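Local coordinates for protein putative RNase YutE (Bacillus subtilis subsp. subtilis str. 168, PDB 1YLM) that probably acts as the RNase toxin of a putative type VII toxin-antitoxin system and is probably neutralized by a cognate antitoxin, at residues A[73-77]-A[78-82]. Residues are numbered along the deposited sequence; the frame is centred on the assembly and turned at random.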
loop_
_atom_site.group_PDB
_atom_site.type_symbol
_atom_site.label_atom_id
_atom_site.label_comp_id
_atom_site.label_asym_id
_atom_site.label_seq_id
_atom_site.Cartn_x
_atom_site.Cartn_y
_atom_site.Cartn_z
ATOM N N ASP A 73 14.968 6.964 14.457
ATOM C CA ASP A 73 15.882 7.786 15.232
ATOM C C ASP A 73 15.495 7.801 16.711
ATOM O O ASP A 73 16.349 7.730 17.580
ATOM C CB ASP A 73 15.919 9.205 14.656
ATOM C CG ASP A 73 16.644 9.270 13.304
ATOM O OD1 ASP A 73 17.470 8.368 13.025
ATOM O OD2 ASP A 73 16.367 10.216 12.530
ATOM N N ILE A 74 14.202 7.850 16.982
ATOM C CA ILE A 74 13.715 7.832 18.370
ATOM C C ILE A 74 13.954 6.461 19.028
ATOM O O ILE A 74 14.452 6.382 20.161
ATOM C CB ILE A 74 12.235 8.291 18.448
ATOM C CG1 ILE A 74 12.123 9.786 18.082
ATOM C CG2 ILE A 74 11.660 7.999 19.857
ATOM C CD1 ILE A 74 10.770 10.170 17.489
ATOM N N LEU A 75 13.672 5.385 18.291
ATOM C CA LEU A 75 13.964 4.023 18.772
ATOM C C LEU A 75 15.456 3.809 19.037
ATOM O O LEU A 75 15.837 3.100 19.975
ATOM C CB LEU A 75 13.438 2.974 17.777
ATOM C CG LEU A 75 11.912 2.960 17.612
ATOM C CD1 LEU A 75 11.461 1.901 16.582
ATOM C CD2 LEU A 75 11.204 2.721 18.947
ATOM N N VAL A 76 16.299 4.439 18.221
ATOM C CA VAL A 76 17.741 4.412 18.450
ATOM C C VAL A 76 18.101 5.173 19.748
ATOM O O VAL A 76 18.805 4.632 20.603
ATOM C CB VAL A 76 18.519 4.960 17.219
ATOM C CG1 VAL A 76 19.984 5.196 17.548
ATOM C CG2 VAL A 76 18.388 3.982 16.043
ATOM N N ASP A 77 17.611 6.407 19.872
ATOM C CA ASP A 77 17.812 7.233 21.073
ATOM C C ASP A 77 17.421 6.474 22.347
ATOM O O ASP A 77 18.103 6.568 23.366
ATOM C CB ASP A 77 16.984 8.519 20.997
ATOM C CG ASP A 77 17.495 9.509 19.956
ATOM O OD1 ASP A 77 18.648 9.374 19.467
ATOM O OD2 ASP A 77 16.726 10.439 19.628
ATOM N N GLU A 78 16.331 5.709 22.265
ATOM C CA GLU A 78 15.780 4.987 23.418
ATOM C C GLU A 78 16.407 3.611 23.595
ATOM O O GLU A 78 16.012 2.838 24.485
ATOM C CB GLU A 78 14.256 4.885 23.301
ATOM C CG GLU A 78 13.532 6.190 23.450
ATOM C CD GLU A 78 13.463 6.706 24.896
ATOM O OE1 GLU A 78 13.760 5.939 25.839
ATOM O OE2 GLU A 78 13.099 7.888 25.076
ATOM N N LYS A 79 17.397 3.315 22.751
ATOM C CA LYS A 79 18.143 2.059 22.795
ATOM C C LYS A 79 17.251 0.818 22.594
ATOM O O LYS A 79 17.506 -0.251 23.167
ATOM C CB LYS A 79 18.958 1.956 24.094
ATOM C CG LYS A 79 20.333 2.630 24.036
ATOM C CD LYS A 79 20.263 4.137 24.103
ATOM C CE LYS A 79 21.676 4.736 24.075
ATOM N NZ LYS A 79 21.700 6.086 23.419
ATOM N N VAL A 80 16.203 0.978 21.789
ATOM C CA VAL A 80 15.398 -0.153 21.359
ATOM C C VAL A 80 16.180 -0.983 20.324
ATOM O O VAL A 80 16.215 -2.205 20.416
ATOM C CB VAL A 80 14.023 0.282 20.800
ATOM C CG1 VAL A 80 13.193 -0.936 20.433
ATOM C CG2 VAL A 80 13.268 1.152 21.810
ATOM N N VAL A 81 16.775 -0.303 19.339
ATOM C CA VAL A 81 17.623 -0.950 18.336
ATOM C C VAL A 81 19.001 -0.259 18.346
ATOM O O VAL A 81 19.120 0.862 18.867
ATOM C CB VAL A 81 16.989 -0.883 16.912
ATOM C CG1 VAL A 81 15.641 -1.601 16.873
ATOM C CG2 VAL A 81 16.854 0.569 16.435
ATOM N N THR A 82 20.027 -0.899 17.771
ATOM C CA THR A 82 21.336 -0.242 17.630
ATOM C C THR A 82 21.280 0.899 16.598
ATOM O O THR A 82 20.378 0.942 15.755
ATOM C CB THR A 82 22.486 -1.231 17.256
ATOM O OG1 THR A 82 22.309 -1.695 15.914
ATOM C CG2 THR A 82 22.524 -2.433 18.184
HETATM O O HOH W 1 20.646 2.599 20.217
HETATM O O HOH W 2 20.005 8.297 23.695
#
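Leu75 O accepts a hydrogen bond from Val80 N at 2.8 Å, and this bond closes the C-terminal end of helix 71-77. One residue back, Glu78 N reaches Ile74 O at 2.9 Å, the last regular helical bond here. Lys79 then takes positive phi (60°) and turns the chain out of the helix. Its N bonds to Val76 O at 2.9 Å. The 6→1 bond from Val80 N to Leu75 O, the 5→2 bond from Lys79 N to Val76 O and the positive phi of Lys79 together make a Schellman motif.

The apolar contacts flank this turn. Leu75 CD2 meets Val80 CG2 at 3.9 Å, the two side chains crossing at a slant. Val76 and Val81 cross at about a right angle, their CG2 methyls 3.8 Å apart. With Val76 CG1 anti to the backbone N (chi1 169°), CG2 is the branch left to meet both Val81 CG2 and Thr82 O. Leu75 and Val80 continue into the core, on Met56 of helix 32-59 and on Ile129 and Tyr132 of helix 119-137 respectively.

Two waters add polar bridges. One donates to both Val76 O and Val81 O. The other donates to Asp77 O and accepts from Lys79 NZ. The bend at chi2 (75°) folds the lysine chain back, bringing its CD to 3.3 Å from Asp77 O.

Thr82 is the N-cap of helix 83-93: its side chain caps a backbone N just past Thr82, and OG1 is hydrogen-bonded to Lys84 NZ. The last carbonyls of helix 71-77 are thus satisfied by the turn and by water, while Val80 and Val81 of the departing chain pack against Leu75 and Val76.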